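PDB 4H79: CRISPR-associated protein, Cse2 family from Thermobifida fusca, which belongs to the Cse2 (CasB) family of the CRISPR Cascade complex and probably binds nucleic acid in the recognition of foreign DNA. Local coordinates for residues R119-S124 and T156-D161; W112-A117 and T188-G193; D22-E27 and D66-A71; T93-H98 and L165-L170. All blocks are in the same frame, centred on the assembly; numbering follows the deposited sequence.

In the fold
From the N terminus, contact 3 closes first. It joins helix 16-33 to the short helix 67-71, and it ends before any of the others begins. Contact 4 opens on helix 80-99, followed by contact 2 at helix 114-119 and contact 1 in the loop just after it. Contact 1 closes first of these three, at the end of helix 144-160, so it is nested inside the loops of both contact 4 and contact 2. Contact 4 then closes on helix 167-176 and contact 2 on helix 180-195, so these two cross. Contact 4 lies near the centre of the chain and touches the other three. Contacts 1 and 3 lie on opposite sides of that centre.

Contact 1. Residues R119-S124 and T156-D161; sequences RRLMPS and TLLRRD
D161 OD2 accepts a hydrogen bond from a water oxygen 2.6 Å away, and the same water donates to R120 O at 2.8 Å. The water thus bridges a side-chain carboxylate and a backbone carbonyl that do not bond directly. R120 lies in a type I beta turn from R119 to M122, which follows helix 114-119 in this all-helical fold. The turn is closed by the hydrogen bond from M122 N to R119 O. Across the contact the turn faces the C-terminal end of helix 144-160. The contact lies near the surface, and its apolar part is carried by L121. The L121 CG lies beside the backbone N and anti to the carbonyl carbon (chi1 -66°), and this torsion brings the forked end to the helix. The two methyls take different partners. CD1 of L121 packs on L157 CB at 3.8 Å and meets L158 CD2 at 4.0 Å. L121 crosses both leucine side chains at about a right angle, and L157 and L158 both touch this one methyl. CD2 of L121 turns to the polar end of the helix. I163 and L131, the latter from helix 129-138, also touch L121, and L131 touches L157 as well. L121 therefore joins the turn, the end of helix 144-160 and helix 129-138. D161 N makes weak bonds to the carbonyls of L157 and L158 as the helix gives out. The L121 CD2 methyl sits 3.6 Å from L157 O and 3.7 Å from D161 OD2.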
# COMPACT_ATOMS: atom_id res chain seq x y z
N ARG A 119 -14.46 -1.20 -3.58
CA ARG A 119 -15.90 -1.08 -3.91
C ARG A 119 -16.11 -0.76 -5.44
O ARG A 119 -17.09 -1.21 -6.03
CB ARG A 119 -16.56 0.02 -3.06
CG ARG A 119 -18.10 0.04 -3.26
CD ARG A 119 -18.67 -1.29 -2.78
NE ARG A 119 -20.10 -1.55 -3.13
CZ ARG A 119 -21.17 -1.24 -2.39
NH1 ARG A 119 -21.04 -0.61 -1.24
NH2 ARG A 119 -22.41 -1.56 -2.81
N ARG A 120 -15.15 -0.06 -6.07
CA ARG A 120 -15.24 0.30 -7.53
C ARG A 120 -15.14 -0.93 -8.40
O ARG A 120 -15.49 -0.91 -9.56
CB ARG A 120 -14.13 1.31 -7.96
CG ARG A 120 -14.18 2.67 -7.25
CD ARG A 120 -15.57 3.16 -7.19
NE ARG A 120 -15.54 4.53 -6.65
CZ ARG A 120 -15.50 5.63 -7.39
NH1 ARG A 120 -15.54 5.53 -8.71
NH2 ARG A 120 -15.48 6.81 -6.82
N LEU A 121 -14.61 -2.00 -7.84
CA LEU A 121 -14.52 -3.30 -8.59
C LEU A 121 -15.87 -3.93 -8.84
O LEU A 121 -15.99 -4.84 -9.63
CB LEU A 121 -13.63 -4.31 -7.83
CG LEU A 121 -12.15 -3.95 -7.71
CD1 LEU A 121 -11.41 -4.95 -6.77
CD2 LEU A 121 -11.47 -3.93 -9.08
N MET A 122 -16.92 -3.41 -8.21
CA MET A 122 -18.27 -4.03 -8.39
C MET A 122 -19.28 -2.91 -8.70
O MET A 122 -18.98 -1.73 -8.47
CB MET A 122 -18.68 -4.90 -7.14
CG MET A 122 -18.70 -4.14 -5.90
SD MET A 122 -18.35 -5.22 -4.45
CE MET A 122 -16.65 -5.66 -4.63
N PRO A 123 -20.46 -3.27 -9.19
CA PRO A 123 -21.49 -2.20 -9.50
C PRO A 123 -21.84 -1.47 -8.19
O PRO A 123 -21.88 -2.10 -7.14
CB PRO A 123 -22.68 -3.02 -10.03
CG PRO A 123 -22.03 -4.30 -10.59
CD PRO A 123 -20.96 -4.62 -9.54
N SER A 124 -22.07 -0.15 -8.22
CA SER A 124 -22.35 0.58 -6.98
C SER A 124 -23.67 0.10 -6.40
O SER A 124 -23.87 0.18 -5.21
CB SER A 124 -22.35 2.09 -7.18
OG SER A 124 -23.43 2.40 -8.00
N THR A 156 -3.73 -6.46 -7.42
CA THR A 156 -3.74 -7.01 -8.77
C THR A 156 -5.10 -6.68 -9.46
O THR A 156 -5.16 -6.35 -10.67
CB THR A 156 -3.47 -8.52 -8.73
OG1 THR A 156 -2.14 -8.72 -8.21
CG2 THR A 156 -3.44 -9.08 -10.08
N LEU A 157 -6.19 -6.85 -8.69
CA LEU A 157 -7.54 -6.60 -9.23
C LEU A 157 -7.72 -5.09 -9.46
O LEU A 157 -8.25 -4.68 -10.47
CB LEU A 157 -8.65 -7.15 -8.30
CG LEU A 157 -8.66 -8.68 -8.09
CD1 LEU A 157 -9.70 -9.00 -7.01
CD2 LEU A 157 -8.99 -9.48 -9.37
N LEU A 158 -7.26 -4.28 -8.49
CA LEU A 158 -7.34 -2.82 -8.69
C LEU A 158 -6.57 -2.38 -9.96
O LEU A 158 -7.05 -1.48 -10.68
CB LEU A 158 -6.78 -2.06 -7.49
CG LEU A 158 -7.51 -2.27 -6.17
CD1 LEU A 158 -6.78 -1.46 -5.05
CD2 LEU A 158 -9.04 -1.80 -6.29
N ARG A 159 -5.38 -2.95 -10.18
CA ARG A 159 -4.60 -2.62 -11.36
C ARG A 159 -5.36 -2.91 -12.63
O ARG A 159 -5.31 -2.10 -13.58
CB ARG A 159 -3.25 -3.43 -11.34
CG ARG A 159 -2.40 -3.06 -12.53
CD ARG A 159 -1.21 -4.05 -12.77
NE ARG A 159 -0.73 -3.71 -14.11
CZ ARG A 159 -1.35 -4.06 -15.23
NH1 ARG A 159 -2.39 -4.93 -15.18
NH2 ARG A 159 -0.88 -3.63 -16.39
N ARG A 160 -6.02 -4.07 -12.70
CA ARG A 160 -6.75 -4.49 -13.94
C ARG A 160 -7.85 -3.45 -14.29
O ARG A 160 -8.09 -3.20 -15.46
CB ARG A 160 -7.35 -5.93 -13.76
CG ARG A 160 -7.98 -6.53 -15.03
CD ARG A 160 -7.69 -8.04 -15.11
NE ARG A 160 -7.74 -8.55 -16.49
CZ ARG A 160 -8.85 -8.99 -17.08
NH1 ARG A 160 -8.81 -9.43 -18.35
NH2 ARG A 160 -10.01 -8.99 -16.40
N ASP A 161 -8.44 -2.82 -13.27
CA ASP A 161 -9.50 -1.80 -13.47
C ASP A 161 -8.91 -0.38 -13.45
O ASP A 161 -9.64 0.58 -13.50
CB ASP A 161 -10.59 -1.95 -12.38
CG ASP A 161 -11.67 -2.96 -12.77
OD1 ASP A 161 -11.35 -3.93 -13.55
OD2 ASP A 161 -12.83 -2.77 -12.35
O HOH W 1 -14.07 -0.57 -11.92

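Contact 2. Residues W112-A117 and T188-G193; sequences WGLGEA and TAWGRG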
# COMPACT_ATOMS: atom_id res chain seq x y z
N TRP A 112 -7.43 8.15 -1.95
CA TRP A 112 -8.06 6.85 -2.30
C TRP A 112 -7.85 5.77 -1.22
O TRP A 112 -6.77 5.08 -1.18
CB TRP A 112 -7.52 6.35 -3.64
CG TRP A 112 -8.14 7.06 -4.79
CD1 TRP A 112 -7.79 8.30 -5.33
CD2 TRP A 112 -9.33 6.62 -5.53
NE1 TRP A 112 -8.65 8.61 -6.38
CE2 TRP A 112 -9.59 7.64 -6.55
CE3 TRP A 112 -10.17 5.48 -5.46
CZ2 TRP A 112 -10.66 7.52 -7.47
CZ3 TRP A 112 -11.24 5.39 -6.36
CH2 TRP A 112 -11.47 6.38 -7.36
N GLY A 113 -8.84 5.59 -0.37
CA GLY A 113 -8.77 4.54 0.69
C GLY A 113 -8.97 3.16 0.05
O GLY A 113 -9.59 3.05 -1.03
N LEU A 114 -8.44 2.12 0.71
CA LEU A 114 -8.55 0.77 0.18
C LEU A 114 -10.03 0.26 0.02
O LEU A 114 -10.37 -0.38 -0.97
CB LEU A 114 -7.78 -0.24 1.00
CG LEU A 114 -7.77 -1.68 0.48
CD1 LEU A 114 -6.93 -1.75 -0.77
CD2 LEU A 114 -7.10 -2.58 1.55
N GLY A 115 -10.87 0.57 1.00
CA GLY A 115 -12.30 0.15 0.96
C GLY A 115 -13.02 0.81 -0.23
O GLY A 115 -13.73 0.13 -1.02
N GLU A 116 -12.80 2.13 -0.42
CA GLU A 116 -13.39 2.86 -1.56
C GLU A 116 -12.90 2.27 -2.89
O GLU A 116 -13.69 2.13 -3.82
CB GLU A 116 -13.01 4.34 -1.55
CG GLU A 116 -13.64 5.10 -0.38
CD GLU A 116 -12.74 5.09 0.92
OE1 GLU A 116 -11.92 4.15 1.21
OE2 GLU A 116 -12.88 6.07 1.67
N ALA A 117 -11.60 1.99 -2.98
CA ALA A 117 -11.03 1.44 -4.24
C ALA A 117 -11.63 0.09 -4.53
O ALA A 117 -12.04 -0.21 -5.69
CB ALA A 117 -9.49 1.34 -4.14
N THR A 188 -12.03 -1.18 10.49
CA THR A 188 -13.19 -0.26 10.55
C THR A 188 -13.09 0.80 9.45
O THR A 188 -14.07 1.08 8.74
CB THR A 188 -13.30 0.40 11.93
OG1 THR A 188 -13.48 -0.62 12.92
CG2 THR A 188 -14.52 1.36 12.00
N ALA A 189 -11.91 1.38 9.25
CA ALA A 189 -11.74 2.39 8.17
C ALA A 189 -12.01 1.78 6.76
O ALA A 189 -12.64 2.40 5.86
CB ALA A 189 -10.34 3.06 8.24
N TRP A 190 -11.52 0.55 6.57
CA TRP A 190 -11.74 -0.13 5.27
C TRP A 190 -13.21 -0.45 5.07
O TRP A 190 -13.74 -0.27 3.96
CB TRP A 190 -10.94 -1.41 5.18
CG TRP A 190 -9.44 -1.23 5.07
CD1 TRP A 190 -8.74 -0.05 4.89
CD2 TRP A 190 -8.41 -2.28 5.14
NE1 TRP A 190 -7.38 -0.27 4.81
CE2 TRP A 190 -7.11 -1.59 4.96
CE3 TRP A 190 -8.44 -3.66 5.32
CZ2 TRP A 190 -5.91 -2.27 4.98
CZ3 TRP A 190 -7.22 -4.34 5.36
CH2 TRP A 190 -5.98 -3.65 5.18
N GLY A 191 -13.87 -0.96 6.13
CA GLY A 191 -15.32 -1.25 6.13
C GLY A 191 -16.13 -0.03 5.76
O GLY A 191 -16.98 -0.11 4.86
N ARG A 192 -15.86 1.08 6.44
CA ARG A 192 -16.54 2.36 6.19
C ARG A 192 -16.31 2.82 4.74
O ARG A 192 -17.27 3.22 4.06
CB ARG A 192 -16.06 3.42 7.19
CG ARG A 192 -17.09 4.47 7.58
CD ARG A 192 -16.66 5.33 8.77
NE ARG A 192 -15.26 5.78 8.63
CZ ARG A 192 -14.24 5.47 9.44
NH1 ARG A 192 -13.02 5.93 9.14
NH2 ARG A 192 -14.41 4.70 10.53
N GLY A 193 -15.08 2.76 4.25
CA GLY A 193 -14.81 3.23 2.90
C GLY A 193 -15.48 2.37 1.86
O GLY A 193 -15.95 2.85 0.84
O HOH W 2 -11.08 2.65 3.06
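Two helices pack closely at glycines here, with G115 of helix 114-119 against W190 and G193 of helix 180-195. The CA atoms of G115 and W190 are 4.4 Å apart, a very close backbone approach. CA of G115 makes a CA-H...O contact with W190 O at 3.4 Å. A CB on G115 would run into that same carbonyl, and one on G193 would strike E116 OE1, so the absence of side chains permits the fit. E116 CA makes a second CA-H...O contact, to G193 O. The E116 side chain is bent at chi2 (89°) and folds back, laying its carboxylate carbon CD 3.4 Å from G193 CA. A water joins the two helices. It accepts from G115 N at 2.9 Å, donates to E116 OE1 and donates to A189 O at 3.2 Å. G113 is the N-cap of the first helix. Next to this, the L114 CD2 methyl sits over one face of the W190 ring. It makes a CH-pi contact 3.6 Å from the centroid of the six-membered ring, 15° off the ring normal. The indole NE1, the ring's one polar atom, is satisfied by a hydrogen bond to Q173 OE1. L114 also packs on L151 and I154 of helix 144-160 and on F135 of helix 129-138, and W190 touches V138. Helices 129-138, 144-160 and, through Q173, 167-176 thus surround the pair.

Contact 3. Residues D22-E27 and D66-A71; sequences DQRVRE and DDRFYA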
# COMPACT_ATOMS: atom_id res chain seq x y z
N ASP A 22 4.56 8.39 0.78
CA ASP A 22 3.92 9.23 -0.23
C ASP A 22 4.98 9.97 -1.10
O ASP A 22 4.84 10.04 -2.34
CB ASP A 22 3.05 10.29 0.49
CG ASP A 22 2.54 11.34 -0.47
OD1 ASP A 22 1.91 11.04 -1.52
OD2 ASP A 22 2.82 12.50 -0.20
N GLN A 23 5.98 10.60 -0.45
CA GLN A 23 7.02 11.36 -1.15
C GLN A 23 7.88 10.39 -2.01
O GLN A 23 8.17 10.66 -3.17
CB GLN A 23 7.85 12.16 -0.08
CG GLN A 23 8.91 13.10 -0.64
CD GLN A 23 8.36 14.00 -1.75
OE1 GLN A 23 7.30 14.64 -1.61
NE2 GLN A 23 9.09 14.05 -2.87
N ARG A 24 8.25 9.23 -1.46
CA ARG A 24 9.09 8.31 -2.20
C ARG A 24 8.33 7.71 -3.43
O ARG A 24 8.89 7.60 -4.52
CB ARG A 24 9.56 7.18 -1.27
CG ARG A 24 10.55 6.23 -1.99
CD ARG A 24 11.93 6.92 -2.14
NE ARG A 24 12.81 6.05 -2.94
CZ ARG A 24 13.14 6.27 -4.21
NH1 ARG A 24 12.74 7.36 -4.82
NH2 ARG A 24 13.90 5.38 -4.86
N VAL A 25 7.07 7.28 -3.26
CA VAL A 25 6.29 6.70 -4.37
C VAL A 25 6.05 7.82 -5.41
O VAL A 25 6.12 7.54 -6.62
CB VAL A 25 4.92 6.19 -3.86
CG1 VAL A 25 3.98 5.90 -5.00
CG2 VAL A 25 5.10 4.97 -2.95
N ARG A 26 5.80 9.06 -4.98
CA ARG A 26 5.59 10.15 -5.98
C ARG A 26 6.84 10.30 -6.87
O ARG A 26 6.72 10.54 -8.08
CB ARG A 26 5.33 11.53 -5.34
CG ARG A 26 3.94 11.68 -4.73
CD ARG A 26 3.91 13.08 -4.06
NE ARG A 26 2.68 13.36 -3.37
CZ ARG A 26 1.75 14.17 -3.87
NH1 ARG A 26 1.97 14.72 -5.05
NH2 ARG A 26 0.62 14.45 -3.20
N GLU A 27 8.03 10.22 -6.24
CA GLU A 27 9.30 10.33 -6.96
C GLU A 27 9.43 9.22 -7.97
O GLU A 27 9.74 9.49 -9.14
CB GLU A 27 10.53 10.32 -6.00
CG GLU A 27 10.65 11.67 -5.29
CD GLU A 27 11.45 11.54 -3.99
OE1 GLU A 27 11.96 10.42 -3.73
OE2 GLU A 27 11.58 12.55 -3.25
N ASP A 66 15.54 5.84 2.57
CA ASP A 66 16.75 6.68 2.69
C ASP A 66 16.65 7.50 3.97
O ASP A 66 15.69 7.35 4.74
CB ASP A 66 16.95 7.59 1.45
CG ASP A 66 15.76 8.53 1.22
OD1 ASP A 66 15.14 8.43 0.16
OD2 ASP A 66 15.42 9.36 2.08
N ASP A 67 17.62 8.39 4.16
CA ASP A 67 17.78 9.06 5.49
C ASP A 67 16.55 9.90 5.83
O ASP A 67 16.29 10.16 7.01
CB ASP A 67 19.07 9.92 5.52
CG ASP A 67 19.23 10.77 4.26
OD1 ASP A 67 19.20 10.24 3.11
OD2 ASP A 67 19.39 11.98 4.42
N ARG A 68 15.77 10.30 4.81
CA ARG A 68 14.57 11.13 5.08
C ARG A 68 13.57 10.36 5.92
O ARG A 68 12.86 10.96 6.73
CB ARG A 68 13.91 11.61 3.77
CG ARG A 68 14.79 12.62 3.00
CD ARG A 68 14.15 12.95 1.66
NE ARG A 68 14.03 11.72 0.86
CZ ARG A 68 13.33 11.60 -0.27
NH1 ARG A 68 12.67 12.63 -0.77
NH2 ARG A 68 13.29 10.44 -0.93
N PHE A 69 13.51 9.04 5.74
CA PHE A 69 12.62 8.15 6.52
C PHE A 69 12.97 8.13 8.01
O PHE A 69 12.06 8.17 8.88
CB PHE A 69 12.64 6.73 5.91
CG PHE A 69 11.84 5.70 6.68
CD1 PHE A 69 10.44 5.60 6.54
CD2 PHE A 69 12.48 4.81 7.50
CE1 PHE A 69 9.73 4.63 7.25
CE2 PHE A 69 11.77 3.84 8.20
CZ PHE A 69 10.40 3.75 8.09
N TYR A 70 14.28 8.07 8.31
CA TYR A 70 14.78 7.96 9.70
C TYR A 70 14.84 9.32 10.39
O TYR A 70 14.72 9.39 11.61
CB TYR A 70 16.16 7.27 9.77
CG TYR A 70 16.10 5.88 9.15
CD1 TYR A 70 15.59 4.81 9.89
CD2 TYR A 70 16.49 5.64 7.81
CE1 TYR A 70 15.52 3.55 9.34
CE2 TYR A 70 16.40 4.36 7.26
CZ TYR A 70 15.89 3.33 8.06
OH TYR A 70 15.76 2.04 7.62
N ALA A 71 15.03 10.38 9.60
CA ALA A 71 15.41 11.70 10.18
C ALA A 71 14.28 12.36 10.98
O ALA A 71 14.55 13.14 11.88
CB ALA A 71 15.89 12.64 9.08
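Segment 22-27 of helix 16-33 and the weakly bonded helix 67-71 run nearly antiparallel, at 167°, with axes 11.6 Å apart, and R24 and D66 are the nearest residues by CA. That gap is spanned by long charged side chains. The R68 chain is bent at chi3 (-61°), and its guanidinium meets E27 end-on. R68 NH1 donates to E27 OE2 at 2.7 Å and R68 NH2 to E27 OE1 at 3.1 Å. Both oxygens use their syn lone pairs, and the two flat groups lie only 2° from coplanar. D66 grips the adjoining edge side-on through NE and NH2, and NH2 is shared with E27. R68 NE donates to D66 OD2 at 3.0 Å and R68 NH2 to D66 OD1 at 2.9 Å. Together with R24 these residues form a salt-bridge network on the surface. D66 is also the N-cap of its helix: OD2 accepts from R68 N on its anti lone pair. E27 is held within its own helix too. Q23 NE2 donates to E27 OE2 from above the carboxylate plane, and R24 NH1 makes a weak bond to E27 OE1. With an alanine in place of E27, the end of R68 would probably lose its second carboxylate, Q23 NE2 its acceptor and R24 NH1 its weak partner. R24 is placed by a hydrogen bond from its NH2 to L63 O. Its CD lies 4.0 Å from R68 NH2.

Contact 4. Residues T93-H98 and L165-L170; sequences TLYAIH and LDYGLL
H98 turns its ring from helix 80-99 toward Y167 with CG anti to the backbone N (chi1 -157°), and Y95 one turn earlier does likewise (chi1 170°). These torsions put both rings round the Y167 side chain. H98 ND1 and Y167 OH form a hydrogen bond of 2.7 Å, and either could be the donor. The hydroxyl lies at the edge of the imidazole, near its plane. The H98 and Y167 rings meet rim to rim, so neither lies over the other's face. The other imidazole nitrogen, NE2, makes a weak bond to I163 O. Y95 takes the face of Y167. Its CB stands over the ring centre, 3.8 Å from the centroid, as a CH-pi contact. Beyond it the edge of the Y95 ring points at that face, with CD1 3.8 Å from Y167 CE2 and the planes at 76°, a T-shaped pair. L94 adds its CB at the ring edge, 3.7 Å from Y167 CE1, and its CD1 meets L170 CD2. A phenylalanine in place of Y167 would probably keep the ring contacts but leave the buried H98 ND1 without its hydroxyl mate. D166, just before Y167, is the N-cap of helix 167-176 and accepts from L169 N with OD1 at 2.8 Å. V155 of helix 144-160 touches both H98 and Y167, and V25 of helix 16-33 packs on Y95. Y95, H98 and Y167 form an aromatic cluster in the buried centre of the helical fold.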
# COMPACT_ATOMS: atom_id res chain seq x y z
N THR A 93 6.40 -2.24 -2.51
CA THR A 93 6.33 -3.49 -3.40
C THR A 93 4.96 -3.55 -4.01
O THR A 93 4.80 -3.84 -5.23
CB THR A 93 6.56 -4.74 -2.51
OG1 THR A 93 7.89 -4.62 -1.94
CG2 THR A 93 6.49 -6.03 -3.35
N LEU A 94 3.90 -3.32 -3.20
CA LEU A 94 2.53 -3.31 -3.77
C LEU A 94 2.40 -2.24 -4.86
O LEU A 94 1.81 -2.47 -5.93
CB LEU A 94 1.44 -3.07 -2.67
CG LEU A 94 1.31 -4.22 -1.65
CD1 LEU A 94 0.41 -3.80 -0.52
CD2 LEU A 94 0.72 -5.49 -2.37
N TYR A 95 2.89 -1.04 -4.58
CA TYR A 95 2.80 0.00 -5.62
C TYR A 95 3.50 -0.44 -6.94
O TYR A 95 2.99 -0.15 -8.07
CB TYR A 95 3.45 1.35 -5.09
CG TYR A 95 3.57 2.32 -6.26
CD1 TYR A 95 2.41 2.96 -6.78
CD2 TYR A 95 4.84 2.57 -6.88
CE1 TYR A 95 2.49 3.77 -7.92
CE2 TYR A 95 4.93 3.43 -7.97
CZ TYR A 95 3.75 4.01 -8.49
OH TYR A 95 3.82 4.86 -9.58
N ALA A 96 4.69 -1.06 -6.82
CA ALA A 96 5.43 -1.55 -8.02
C ALA A 96 4.60 -2.53 -8.83
O ALA A 96 4.64 -2.53 -10.06
CB ALA A 96 6.75 -2.20 -7.58
N ILE A 97 3.89 -3.40 -8.14
CA ILE A 97 2.99 -4.35 -8.82
C ILE A 97 1.82 -3.60 -9.45
O ILE A 97 1.49 -3.81 -10.64
CB ILE A 97 2.42 -5.35 -7.78
CG1 ILE A 97 3.54 -6.29 -7.30
CG2 ILE A 97 1.27 -6.19 -8.41
CD1 ILE A 97 3.17 -7.00 -6.02
N HIS A 98 1.26 -2.63 -8.70
CA HIS A 98 0.09 -1.82 -9.18
C HIS A 98 0.39 -1.00 -10.40
O HIS A 98 -0.41 -0.96 -11.37
CB HIS A 98 -0.33 -0.88 -7.98
CG HIS A 98 -1.75 -0.43 -8.08
ND1 HIS A 98 -2.37 0.19 -7.05
CD2 HIS A 98 -2.63 -0.41 -9.18
CE1 HIS A 98 -3.65 0.54 -7.47
NE2 HIS A 98 -3.80 0.17 -8.77
N LEU A 165 -4.70 3.91 -5.63
CA LEU A 165 -4.76 3.83 -4.20
C LEU A 165 -3.81 4.89 -3.56
O LEU A 165 -2.80 5.28 -4.15
CB LEU A 165 -4.33 2.42 -3.83
CG LEU A 165 -4.61 1.76 -2.55
CD1 LEU A 165 -6.13 1.71 -2.28
CD2 LEU A 165 -3.94 0.31 -2.64
N ASP A 166 -4.14 5.34 -2.36
CA ASP A 166 -3.23 6.25 -1.63
C ASP A 166 -2.22 5.42 -0.86
O ASP A 166 -2.54 4.85 0.24
CB ASP A 166 -4.04 7.12 -0.67
CG ASP A 166 -3.18 8.11 0.07
OD1 ASP A 166 -1.94 7.89 0.25
OD2 ASP A 166 -3.80 9.12 0.49
N TYR A 167 -1.01 5.27 -1.43
CA TYR A 167 0.05 4.45 -0.78
C TYR A 167 0.62 5.02 0.51
O TYR A 167 1.09 4.25 1.40
CB TYR A 167 1.17 4.09 -1.77
CG TYR A 167 0.65 2.90 -2.61
CD1 TYR A 167 0.82 1.55 -2.15
CD2 TYR A 167 -0.04 3.12 -3.82
CE1 TYR A 167 0.29 0.48 -2.91
CE2 TYR A 167 -0.58 2.05 -4.60
CZ TYR A 167 -0.41 0.74 -4.12
OH TYR A 167 -0.92 -0.34 -4.85
N GLY A 168 0.59 6.36 0.66
CA GLY A 168 0.95 7.02 1.99
C GLY A 168 -0.03 6.57 3.06
O GLY A 168 0.36 6.13 4.18
N LEU A 169 -1.32 6.65 2.73
CA LEU A 169 -2.33 6.19 3.69
C LEU A 169 -2.18 4.69 3.98
O LEU A 169 -2.21 4.26 5.15
CB LEU A 169 -3.74 6.51 3.23
CG LEU A 169 -4.91 6.02 4.10
CD1 LEU A 169 -4.81 6.48 5.60
CD2 LEU A 169 -6.27 6.41 3.48
N LEU A 170 -1.97 3.91 2.90
CA LEU A 170 -1.86 2.46 3.10
C LEU A 170 -0.67 2.09 4.01
O LEU A 170 -0.80 1.20 4.88
CB LEU A 170 -1.76 1.76 1.77
CG LEU A 170 -1.88 0.24 1.83
CD1 LEU A 170 -3.29 -0.19 2.25
CD2 LEU A 170 -1.40 -0.38 0.48